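Local coordinates for protein chlorite dismutase (Nitrobacter winogradskyi, PDB 3QPI) that binds heme b and, as a chlorite dismutase, breaks chlorite down to chloride and molecular oxygen, at residues Thr48-Arg53 with Ala85-Ile90; Ser31-Ala36 with Leu142-Tyr147; Ala75-Asn80 with Gln128-Arg133. All coordinates share one frame; numbering follows the deposited sequence.

Interaction 1: Thr48-Arg53 with Ala85-Ile90; sequences TPWQLR and AALIPI. With HEM (protoporphyrin IX containing Fe), chain C.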
# COMPACT_ATOMS: atom_id res chain seq x y z
N THR A 48 9.69 -18.88 8.86
CA THR A 48 9.83 -17.71 7.99
C THR A 48 9.69 -16.39 8.76
O THR A 48 8.82 -16.26 9.61
CB THR A 48 8.80 -17.73 6.84
OG1 THR A 48 8.96 -16.56 6.03
CG2 THR A 48 7.37 -17.79 7.37
N PRO A 49 10.55 -15.41 8.45
CA PRO A 49 10.52 -14.13 9.17
C PRO A 49 9.12 -13.57 9.31
O PRO A 49 8.73 -13.19 10.41
CB PRO A 49 11.39 -13.22 8.29
CG PRO A 49 12.36 -14.16 7.66
CD PRO A 49 11.59 -15.43 7.42
N TRP A 50 8.39 -13.49 8.21
CA TRP A 50 6.99 -13.10 8.26
C TRP A 50 6.34 -13.45 6.95
O TRP A 50 7.03 -13.65 5.94
CB TRP A 50 6.82 -11.59 8.53
CG TRP A 50 7.76 -10.67 7.77
CD1 TRP A 50 8.94 -10.17 8.21
CD2 TRP A 50 7.57 -10.13 6.45
NE1 TRP A 50 9.50 -9.37 7.26
CE2 TRP A 50 8.68 -9.33 6.16
CE3 TRP A 50 6.56 -10.26 5.48
CZ2 TRP A 50 8.82 -8.64 4.96
CZ3 TRP A 50 6.70 -9.58 4.29
CH2 TRP A 50 7.82 -8.77 4.04
N GLN A 51 5.02 -13.52 6.98
CA GLN A 51 4.21 -13.79 5.80
C GLN A 51 2.87 -13.08 5.95
O GLN A 51 2.25 -13.13 7.01
CB GLN A 51 3.98 -15.29 5.65
CG GLN A 51 3.36 -15.68 4.32
CD GLN A 51 3.30 -17.19 4.16
OE1 GLN A 51 2.60 -17.88 4.90
NE2 GLN A 51 4.05 -17.71 3.19
N LEU A 52 2.42 -12.45 4.87
CA LEU A 52 1.27 -11.57 4.91
C LEU A 52 0.39 -11.82 3.70
O LEU A 52 0.91 -12.03 2.62
CB LEU A 52 1.76 -10.13 4.87
CG LEU A 52 2.56 -9.66 6.09
CD1 LEU A 52 3.01 -8.24 5.87
CD2 LEU A 52 1.73 -9.74 7.35
N ARG A 53 -0.92 -11.80 3.88
CA ARG A 53 -1.84 -12.15 2.79
C ARG A 53 -2.94 -11.11 2.64
O ARG A 53 -3.40 -10.52 3.62
CB ARG A 53 -2.48 -13.51 3.03
CG ARG A 53 -1.46 -14.57 3.33
CD ARG A 53 -2.09 -15.89 3.75
NE ARG A 53 -1.05 -16.86 4.10
CZ ARG A 53 -0.91 -18.06 3.54
NH1 ARG A 53 -1.76 -18.48 2.60
NH2 ARG A 53 0.06 -18.87 3.93
N ALA A 85 10.40 -0.80 -5.43
CA ALA A 85 9.04 -1.01 -4.96
C ALA A 85 8.95 -0.79 -3.46
O ALA A 85 9.98 -0.74 -2.75
CB ALA A 85 8.58 -2.42 -5.35
N ALA A 86 7.71 -0.66 -2.99
CA ALA A 86 7.43 -0.55 -1.57
C ALA A 86 6.22 -1.39 -1.21
O ALA A 86 5.23 -1.47 -1.95
CB ALA A 86 7.19 0.92 -1.16
N LEU A 87 6.30 -2.01 -0.05
CA LEU A 87 5.19 -2.71 0.54
C LEU A 87 4.91 -2.04 1.88
O LEU A 87 5.78 -2.00 2.76
CB LEU A 87 5.56 -4.19 0.73
CG LEU A 87 4.52 -5.06 1.47
CD1 LEU A 87 3.20 -5.13 0.73
CD2 LEU A 87 5.08 -6.43 1.67
N ILE A 88 3.71 -1.48 2.03
CA ILE A 88 3.33 -0.81 3.28
C ILE A 88 2.04 -1.41 3.85
O ILE A 88 0.93 -1.07 3.42
CB ILE A 88 3.19 0.71 3.08
CG1 ILE A 88 4.50 1.31 2.52
CG2 ILE A 88 2.82 1.41 4.40
CD1 ILE A 88 4.36 2.76 2.07
N PRO A 89 2.20 -2.33 4.82
CA PRO A 89 1.07 -2.93 5.55
C PRO A 89 0.49 -1.91 6.51
O PRO A 89 1.25 -1.20 7.18
CB PRO A 89 1.71 -4.09 6.33
CG PRO A 89 3.11 -4.25 5.71
CD PRO A 89 3.48 -2.90 5.24
N ILE A 90 -0.84 -1.81 6.56
CA ILE A 90 -1.53 -0.78 7.35
C ILE A 90 -2.74 -1.36 8.09
O ILE A 90 -3.47 -2.19 7.56
CB ILE A 90 -1.99 0.40 6.47
CG1 ILE A 90 -0.81 1.31 6.13
CG2 ILE A 90 -3.14 1.22 7.16
CD1 ILE A 90 -1.05 2.17 4.89
CHA HEM C . -7.04 3.43 -1.12
CHB HEM C . -5.37 6.00 -4.80
CHC HEM C . -0.95 6.05 -2.75
CHD HEM C . -2.73 3.77 0.99
C1A HEM C . -6.90 4.12 -2.28
C2A HEM C . -8.01 4.28 -3.21
C3A HEM C . -7.58 4.99 -4.27
C4A HEM C . -6.17 5.29 -4.01
CMA HEM C . -8.44 5.42 -5.51
CAA HEM C . -9.41 3.73 -2.90
CBA HEM C . -9.71 2.38 -3.53
CGA HEM C . -11.18 2.12 -3.27
O1A HEM C . -11.43 1.20 -2.46
O2A HEM C . -12.09 2.82 -3.82
C1B HEM C . -4.06 6.17 -4.51
C2B HEM C . -3.15 6.75 -5.47
C3B HEM C . -1.94 6.73 -4.93
C4B HEM C . -2.04 6.16 -3.60
CMB HEM C . -3.46 7.27 -6.90
CAB HEM C . -0.68 7.27 -5.64
CBB HEM C . 0.41 6.50 -5.72
C1C HEM C . -1.03 5.46 -1.55
C2C HEM C . 0.05 5.25 -0.58
C3C HEM C . -0.48 4.58 0.44
C4C HEM C . -1.89 4.40 0.15
CMC HEM C . 1.53 5.67 -0.79
CAC HEM C . 0.16 4.09 1.75
CBC HEM C . 1.22 4.75 2.25
C1D HEM C . -4.01 3.42 0.77
C2D HEM C . -4.80 2.69 1.73
C3D HEM C . -6.16 2.59 1.04
C4D HEM C . -6.02 3.29 -0.22
CMD HEM C . -4.43 2.11 3.13
CAD HEM C . -7.43 1.92 1.57
CBD HEM C . -8.24 3.04 2.25
CGD HEM C . -9.43 2.43 2.96
O1D HEM C . -10.19 1.69 2.29
O2D HEM C . -9.61 2.68 4.18
NA HEM C . -5.75 4.73 -2.79
NB HEM C . -3.37 5.81 -3.36
NC HEM C . -2.19 4.94 -1.07
ND HEM C . -4.76 3.78 -0.36
FE HEM C . -4.00 4.91 -1.70

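Interaction 2: Ser31-Ala36 with Leu142-Tyr147; sequences SHLAIA and LTWFEY. With HEM (protoporphyrin IX containing Fe), chain C.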
# COMPACT_ATOMS: atom_id res chain seq x y z
N SER A 31 15.75 -10.96 3.73
CA SER A 31 16.58 -10.48 2.62
C SER A 31 15.77 -10.32 1.34
O SER A 31 16.09 -9.46 0.53
CB SER A 31 17.81 -11.38 2.40
OG SER A 31 17.53 -12.51 1.61
N HIS A 32 14.70 -11.09 1.20
CA HIS A 32 13.91 -11.11 -0.04
C HIS A 32 12.42 -11.16 0.20
O HIS A 32 11.95 -11.62 1.23
CB HIS A 32 14.27 -12.33 -0.90
CG HIS A 32 15.59 -12.21 -1.57
ND1 HIS A 32 16.78 -12.25 -0.87
CD2 HIS A 32 15.93 -12.01 -2.86
CE1 HIS A 32 17.79 -12.10 -1.71
NE2 HIS A 32 17.30 -11.96 -2.92
N LEU A 33 11.69 -10.72 -0.82
CA LEU A 33 10.26 -10.75 -0.79
C LEU A 33 9.77 -11.61 -1.94
O LEU A 33 10.10 -11.34 -3.10
CB LEU A 33 9.70 -9.33 -0.91
CG LEU A 33 8.19 -9.28 -1.11
CD1 LEU A 33 7.48 -9.91 0.11
CD2 LEU A 33 7.69 -7.85 -1.37
N ALA A 34 9.01 -12.67 -1.64
CA ALA A 34 8.31 -13.40 -2.70
C ALA A 34 6.84 -13.04 -2.69
O ALA A 34 6.24 -12.84 -1.62
CB ALA A 34 8.50 -14.94 -2.54
N ILE A 35 6.25 -12.98 -3.89
CA ILE A 35 4.84 -12.67 -4.07
C ILE A 35 4.20 -13.74 -4.95
O ILE A 35 4.74 -14.09 -5.98
CB ILE A 35 4.68 -11.29 -4.71
CG1 ILE A 35 5.43 -10.24 -3.89
CG2 ILE A 35 3.20 -10.89 -4.78
CD1 ILE A 35 5.54 -8.91 -4.56
N ALA A 36 3.07 -14.28 -4.52
CA ALA A 36 2.48 -15.40 -5.22
C ALA A 36 1.01 -15.55 -4.88
O ALA A 36 0.59 -15.28 -3.76
CB ALA A 36 3.23 -16.70 -4.88
N LEU A 142 -2.69 -4.30 2.51
CA LEU A 142 -1.32 -4.38 2.04
C LEU A 142 -1.26 -3.48 0.82
O LEU A 142 -1.99 -3.69 -0.16
CB LEU A 142 -0.93 -5.82 1.68
CG LEU A 142 -1.14 -6.87 2.79
CD1 LEU A 142 -0.75 -8.27 2.32
CD2 LEU A 142 -0.33 -6.50 4.02
N THR A 143 -0.43 -2.45 0.90
CA THR A 143 -0.30 -1.49 -0.18
C THR A 143 1.03 -1.75 -0.88
O THR A 143 2.06 -1.93 -0.23
CB THR A 143 -0.45 -0.01 0.32
OG1 THR A 143 0.57 0.32 1.28
CG2 THR A 143 -1.82 0.19 0.96
N TRP A 144 0.97 -1.83 -2.20
CA TRP A 144 2.09 -2.26 -3.02
C TRP A 144 2.30 -1.20 -4.08
O TRP A 144 1.33 -0.79 -4.75
CB TRP A 144 1.77 -3.62 -3.66
CG TRP A 144 2.79 -4.04 -4.65
CD1 TRP A 144 2.67 -4.03 -6.01
CD2 TRP A 144 4.11 -4.50 -4.35
NE1 TRP A 144 3.84 -4.46 -6.58
CE2 TRP A 144 4.75 -4.76 -5.59
CE3 TRP A 144 4.83 -4.71 -3.16
CZ2 TRP A 144 6.07 -5.23 -5.68
CZ3 TRP A 144 6.15 -5.18 -3.24
CH2 TRP A 144 6.75 -5.44 -4.50
N PHE A 145 3.55 -0.76 -4.22
CA PHE A 145 3.92 0.31 -5.14
C PHE A 145 5.19 -0.05 -5.90
O PHE A 145 6.12 -0.63 -5.33
CB PHE A 145 4.14 1.63 -4.35
CG PHE A 145 2.99 1.97 -3.46
CD1 PHE A 145 1.89 2.64 -3.97
CD2 PHE A 145 2.99 1.58 -2.13
CE1 PHE A 145 0.82 2.92 -3.17
CE2 PHE A 145 1.91 1.84 -1.32
CZ PHE A 145 0.83 2.53 -1.83
N GLU A 146 5.25 0.33 -7.17
CA GLU A 146 6.42 0.10 -8.01
C GLU A 146 6.76 1.38 -8.73
O GLU A 146 5.86 2.09 -9.19
CB GLU A 146 6.13 -0.97 -9.06
CG GLU A 146 5.65 -2.25 -8.50
CD GLU A 146 5.45 -3.33 -9.58
OE1 GLU A 146 5.58 -3.04 -10.80
OE2 GLU A 146 5.15 -4.46 -9.18
N TYR A 147 8.06 1.65 -8.86
CA TYR A 147 8.54 2.89 -9.51
C TYR A 147 10.00 2.78 -9.93
O TYR A 147 10.74 1.93 -9.43
CB TYR A 147 8.38 4.07 -8.55
CG TYR A 147 8.80 3.74 -7.14
CD1 TYR A 147 7.89 3.18 -6.25
CD2 TYR A 147 10.08 3.98 -6.70
CE1 TYR A 147 8.26 2.87 -4.96
CE2 TYR A 147 10.46 3.68 -5.39
CZ TYR A 147 9.54 3.12 -4.52
OH TYR A 147 9.88 2.79 -3.21
CHA HEM C . -7.04 3.43 -1.12
CHB HEM C . -5.37 6.00 -4.80
CHC HEM C . -0.95 6.05 -2.75
CHD HEM C . -2.73 3.77 0.99
C1A HEM C . -6.90 4.12 -2.28
C2A HEM C . -8.01 4.28 -3.21
C3A HEM C . -7.58 4.99 -4.27
C4A HEM C . -6.17 5.29 -4.01
CMA HEM C . -8.44 5.42 -5.51
CAA HEM C . -9.41 3.73 -2.90
CBA HEM C . -9.71 2.38 -3.53
CGA HEM C . -11.18 2.12 -3.27
O1A HEM C . -11.43 1.20 -2.46
O2A HEM C . -12.09 2.82 -3.82
C1B HEM C . -4.06 6.17 -4.51
C2B HEM C . -3.15 6.75 -5.47
C3B HEM C . -1.94 6.73 -4.93
C4B HEM C . -2.04 6.16 -3.60
CMB HEM C . -3.46 7.27 -6.90
CAB HEM C . -0.68 7.27 -5.64
CBB HEM C . 0.41 6.50 -5.72
C1C HEM C . -1.03 5.46 -1.55
C2C HEM C . 0.05 5.25 -0.58
C3C HEM C . -0.48 4.58 0.44
C4C HEM C . -1.89 4.40 0.15
CMC HEM C . 1.53 5.67 -0.79
CAC HEM C . 0.16 4.09 1.75
CBC HEM C . 1.22 4.75 2.25
C1D HEM C . -4.01 3.42 0.77
C2D HEM C . -4.80 2.69 1.73
C3D HEM C . -6.16 2.59 1.04
C4D HEM C . -6.02 3.29 -0.22
CMD HEM C . -4.43 2.11 3.13
CAD HEM C . -7.43 1.92 1.57
CBD HEM C . -8.24 3.04 2.25
CGD HEM C . -9.43 2.43 2.96
O1D HEM C . -10.19 1.69 2.29
O2D HEM C . -9.61 2.68 4.18
NA HEM C . -5.75 4.73 -2.79
NB HEM C . -3.37 5.81 -3.36
NC HEM C . -2.19 4.94 -1.07
ND HEM C . -4.76 3.78 -0.36
FE HEM C . -4.00 4.91 -1.70

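Interaction 3: Ala75-Asn80 with Gln128-Arg133; sequences AGLGRN and QLYHCR. With HEM (protoporphyrin IX containing Fe), chain C.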
# COMPACT_ATOMS: atom_id res chain seq x y z
N ALA A 75 -0.38 3.70 -14.25
CA ALA A 75 0.36 2.66 -14.96
C ALA A 75 0.12 1.31 -14.29
O ALA A 75 -0.49 1.23 -13.21
CB ALA A 75 1.84 3.00 -14.99
N GLY A 76 0.59 0.25 -14.92
CA GLY A 76 0.41 -1.09 -14.37
C GLY A 76 1.66 -1.60 -13.68
O GLY A 76 2.71 -0.97 -13.76
N LEU A 77 1.53 -2.74 -13.01
CA LEU A 77 2.67 -3.40 -12.39
C LEU A 77 3.54 -4.03 -13.48
O LEU A 77 3.07 -4.28 -14.59
CB LEU A 77 2.19 -4.48 -11.41
CG LEU A 77 1.15 -4.04 -10.35
CD1 LEU A 77 0.77 -5.19 -9.41
CD2 LEU A 77 1.66 -2.84 -9.56
N GLY A 78 4.80 -4.29 -13.15
CA GLY A 78 5.67 -5.04 -14.03
C GLY A 78 6.37 -4.23 -15.10
O GLY A 78 6.90 -4.82 -16.04
N ARG A 79 6.39 -2.90 -14.98
CA ARG A 79 7.11 -2.07 -15.96
C ARG A 79 8.59 -2.40 -15.90
O ARG A 79 9.17 -2.50 -14.82
CB ARG A 79 6.90 -0.58 -15.70
CG ARG A 79 5.48 -0.10 -15.93
CD ARG A 79 5.31 1.33 -15.44
NE ARG A 79 5.47 1.46 -13.99
CZ ARG A 79 5.43 2.63 -13.36
NH1 ARG A 79 5.24 3.75 -14.06
NH2 ARG A 79 5.56 2.70 -12.02
N ASN A 80 9.20 -2.54 -17.07
CA ASN A 80 10.62 -2.86 -17.11
C ASN A 80 11.48 -1.87 -16.33
O ASN A 80 12.42 -2.28 -15.66
CB ASN A 80 11.11 -2.96 -18.55
CG ASN A 80 10.40 -4.05 -19.32
OD1 ASN A 80 9.92 -5.03 -18.75
ND2 ASN A 80 10.31 -3.87 -20.64
N GLN A 128 -1.00 -1.20 -6.27
CA GLN A 128 -2.04 -2.19 -6.10
C GLN A 128 -2.40 -2.31 -4.63
O GLN A 128 -1.52 -2.41 -3.77
CB GLN A 128 -1.62 -3.56 -6.65
CG GLN A 128 -2.72 -4.65 -6.47
CD GLN A 128 -4.01 -4.33 -7.23
OE1 GLN A 128 -4.00 -4.22 -8.46
NE2 GLN A 128 -5.11 -4.14 -6.50
N LEU A 129 -3.69 -2.31 -4.34
CA LEU A 129 -4.21 -2.43 -2.99
C LEU A 129 -4.77 -3.82 -2.72
O LEU A 129 -5.55 -4.35 -3.51
CB LEU A 129 -5.33 -1.40 -2.81
CG LEU A 129 -6.10 -1.43 -1.50
CD1 LEU A 129 -5.21 -1.03 -0.30
CD2 LEU A 129 -7.31 -0.49 -1.60
N TYR A 130 -4.39 -4.40 -1.58
CA TYR A 130 -4.89 -5.69 -1.15
C TYR A 130 -5.58 -5.54 0.19
O TYR A 130 -5.08 -4.86 1.06
CB TYR A 130 -3.74 -6.69 -1.03
CG TYR A 130 -3.00 -6.86 -2.33
CD1 TYR A 130 -3.38 -7.84 -3.25
CD2 TYR A 130 -1.91 -6.04 -2.65
CE1 TYR A 130 -2.70 -8.00 -4.46
CE2 TYR A 130 -1.22 -6.19 -3.86
CZ TYR A 130 -1.63 -7.16 -4.75
OH TYR A 130 -0.95 -7.29 -5.93
N HIS A 131 -6.75 -6.17 0.34
CA HIS A 131 -7.56 -6.09 1.57
C HIS A 131 -7.38 -7.34 2.41
O HIS A 131 -7.36 -8.44 1.86
CB HIS A 131 -9.02 -5.95 1.19
CG HIS A 131 -9.32 -4.69 0.44
ND1 HIS A 131 -9.87 -3.58 1.05
CD2 HIS A 131 -9.13 -4.35 -0.85
CE1 HIS A 131 -10.03 -2.62 0.16
NE2 HIS A 131 -9.58 -3.06 -1.01
N CYS A 132 -7.27 -7.20 3.73
CA CYS A 132 -7.09 -8.39 4.55
C CYS A 132 -7.70 -8.36 5.93
O CYS A 132 -7.49 -9.28 6.70
CB CYS A 132 -5.61 -8.77 4.70
SG CYS A 132 -4.42 -7.41 4.58
N ARG A 133 -8.45 -7.31 6.24
CA ARG A 133 -9.13 -7.24 7.52
C ARG A 133 -10.07 -8.44 7.62
O ARG A 133 -10.05 -9.20 8.59
CB ARG A 133 -9.91 -5.93 7.64
CG ARG A 133 -10.68 -5.79 8.95
CD ARG A 133 -11.16 -4.36 9.17
NE ARG A 133 -11.65 -4.17 10.54
CZ ARG A 133 -12.94 -4.21 10.89
NH1 ARG A 133 -13.90 -4.41 9.99
NH2 ARG A 133 -13.28 -4.03 12.17
CHA HEM C . -7.04 3.43 -1.12
CHB HEM C . -5.37 6.00 -4.80
CHC HEM C . -0.95 6.05 -2.75
CHD HEM C . -2.73 3.77 0.99
C1A HEM C . -6.90 4.12 -2.28
C2A HEM C . -8.01 4.28 -3.21
C3A HEM C . -7.58 4.99 -4.27
C4A HEM C . -6.17 5.29 -4.01
CMA HEM C . -8.44 5.42 -5.51
CAA HEM C . -9.41 3.73 -2.90
CBA HEM C . -9.71 2.38 -3.53
CGA HEM C . -11.18 2.12 -3.27
O1A HEM C . -11.43 1.20 -2.46
O2A HEM C . -12.09 2.82 -3.82
C1B HEM C . -4.06 6.17 -4.51
C2B HEM C . -3.15 6.75 -5.47
C3B HEM C . -1.94 6.73 -4.93
C4B HEM C . -2.04 6.16 -3.60
CMB HEM C . -3.46 7.27 -6.90
CAB HEM C . -0.68 7.27 -5.64
CBB HEM C . 0.41 6.50 -5.72
C1C HEM C . -1.03 5.46 -1.55
C2C HEM C . 0.05 5.25 -0.58
C3C HEM C . -0.48 4.58 0.44
C4C HEM C . -1.89 4.40 0.15
CMC HEM C . 1.53 5.67 -0.79
CAC HEM C . 0.16 4.09 1.75
CBC HEM C . 1.22 4.75 2.25
C1D HEM C . -4.01 3.42 0.77
C2D HEM C . -4.80 2.69 1.73
C3D HEM C . -6.16 2.59 1.04
C4D HEM C . -6.02 3.29 -0.22
CMD HEM C . -4.43 2.11 3.13
CAD HEM C . -7.43 1.92 1.57
CBD HEM C . -8.24 3.04 2.25
CGD HEM C . -9.43 2.43 2.96
O1D HEM C . -10.19 1.69 2.29
O2D HEM C . -9.61 2.68 4.18
NA HEM C . -5.75 4.73 -2.79
NB HEM C . -3.37 5.81 -3.36
NC HEM C . -2.19 4.94 -1.07
ND HEM C . -4.76 3.78 -0.36
FE HEM C . -4.00 4.91 -1.70

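Interaction 1: Thr48-Arg53 with Ala85-Ile90
Leu52 and Pro89 mark the nearest backbone approach between strands 50-54 and 84-92, with CA atoms 8.7 Å apart and no hydrogen bond from one segment to the other. The two strands belong to one antiparallel sheet but are far apart in its order, so they meet through side chains inside the curl of the sheet. Leu52 has CG anti to its carbonyl carbon (chi1 -66°), which sends the CD1 branch to the proline ring, 4.0 Å from Pro89 CG; the two side chains cross at about a right angle. Two residues before Leu52, the far corner of the Trp50 indole meets a leucine methyl obliquely, CH2 lying 4.3 Å from Leu87 CD2. Phe6 and Leu142 fill in around these groups. Ile88 and Ile90, on the other side of the strand, touch the cofactor: Ile88 CD1 comes within 3.7 Å of the heme vinyl atom CBC, and Ile90 CD1 within 3.8 Å of the methyl CMD. Leu87 and Pro89 thus pack into the protein interior while Ile88 and Ile90 line the heme pocket. Since nothing directional crosses between the segments, their cohesion rests on dispersion and the burial of hydrocarbon.

Interaction 2: Ser31-Ala36 with Leu142-Tyr147
Leu33 and Trp144 both place CG anti to the backbone N (chi1 171° and 173°), and their side chains meet coming from opposite directions. Ile35, two residues on, is turned instead with CG1 anti to the carbonyl carbon and brings CD1 to the same indole. The contact bridges the interior of the curved antiparallel sheet of the dimeric alpha/beta-barrel family, joining strands 32-37 and 141-147, which are not neighbours in that sheet.

The six-membered ring of Trp144 takes both aliphatic partners. Ile35 CD1 sits over one face in a CH-pi contact, 3.9 Å from the ring centroid, while Leu33 CD2 approaches CZ3 of Trp144 obliquely at 3.6 Å. Trp14 adds an edge-to-face contact, and Phe6 packs against both Leu33 and Ile35. The indole is fixed in its rotation at its polar edge: Trp144 NE1 donates to Glu146 OE2 at 2.9 Å with an N-H...O angle of 153°, the acceptor lying close to the ring plane and met on the anti side of its carboxylate, somewhat out of that group's plane. The other oxygen, OE1, accepts from the backbone N of Gly78, so both oxygens of this buried carboxylate are engaged and the group that steadies the indole is itself held.

At the start of the first segment, Ser31 and His32 both face Gly9 in a classic beta bulge. Thr143 and Phe145 turn instead to the heme. Thr143 hydrogen-bonds through OG1 to Ile88 O and sets CG2 3.7 Å from the heme meso carbon CHD. Phe145 packs obliquely against pyrrole ring C in a tight contact, its CZ 3.1 Å from heme C2C.

Interaction 3: Ala75-Asn80 with Gln128-Arg133
Leu77 meets strand 126-131 by van der Waals contact, with no hydrogen bond across the segments. Its CG stands anti to the carbonyl carbon (chi1 -52°), and CD1 reaches across Gln128 at about a right angle, 4.0 Å from Gln128 CB. The same methyl lies 4.4 Å from Tyr130 OH, a looser approach at the end of a buried ring that also meets Phe6 edge-to-face. Trp144 and Glu146, from the adjoining strand 141-147, lie against Leu77 too, so this leucine closes the loop after helix 64-73 down onto two strands at once.

The hydrogen bonds nearby lie within the strand or tie the loop to other parts of the chain. The chain of Gln128 bends at chi2 (62°), folding the amide onto the strand's own backbone, where NE2 donates to Leu129 O at 3.0 Å and 164°; the acceptor lies in the amide plane, whereas the donor is tilted from the carbonyl plane. In the loop, Arg79 uses NH1 and NH2 on the carbonyls of Pro123 and Ala124. Gly78 has a positive phi, at which a side chain would press against the carbonyl oxygen of Leu77.

Contacts with the cofactor come from Leu129, whose two methyls rest on the heme: CD2 is 4.0 Å from the meso carbon CHA, and CD1 is 4.0 Å from C3D. Replacing Leu129 by alanine removes both methyls and would probably open a gap over pyrrole D and the CHA bridge, giving the heme more room to shift.

Strand 126-131 therefore works on two fronts, Leu129 facing the porphyrin while Gln128 offers the aliphatic base of its side chain to the loop. With its amide folded onto the backbone, Gln128 can meet Leu77 as hydrocarbon, so the contact across the segments rests on van der Waals packing rather than hydrogen bonding.

In the fold
Following the chain from the N terminus, segment 31-36 comes first and closes the longest loop: interaction 2, completed at 142-147, spans 105 intervening residues and encloses both other contacts. Within it, interaction 1 opens at 48-53 and closes at 85-90 after helix 64-73. Interaction 3 starts at 75-80, inside that smaller loop, and ends beyond it at 128-133, so interactions 1 and 3 cross. Interactions 1 and 2 join strands 50-54 and 32-37, across the sheet, to strands 84-92 and 141-147, neighbours within it; interaction 3 fastens a loop to strand 126-131, next to 141-147 in the sheet. All three border the heme.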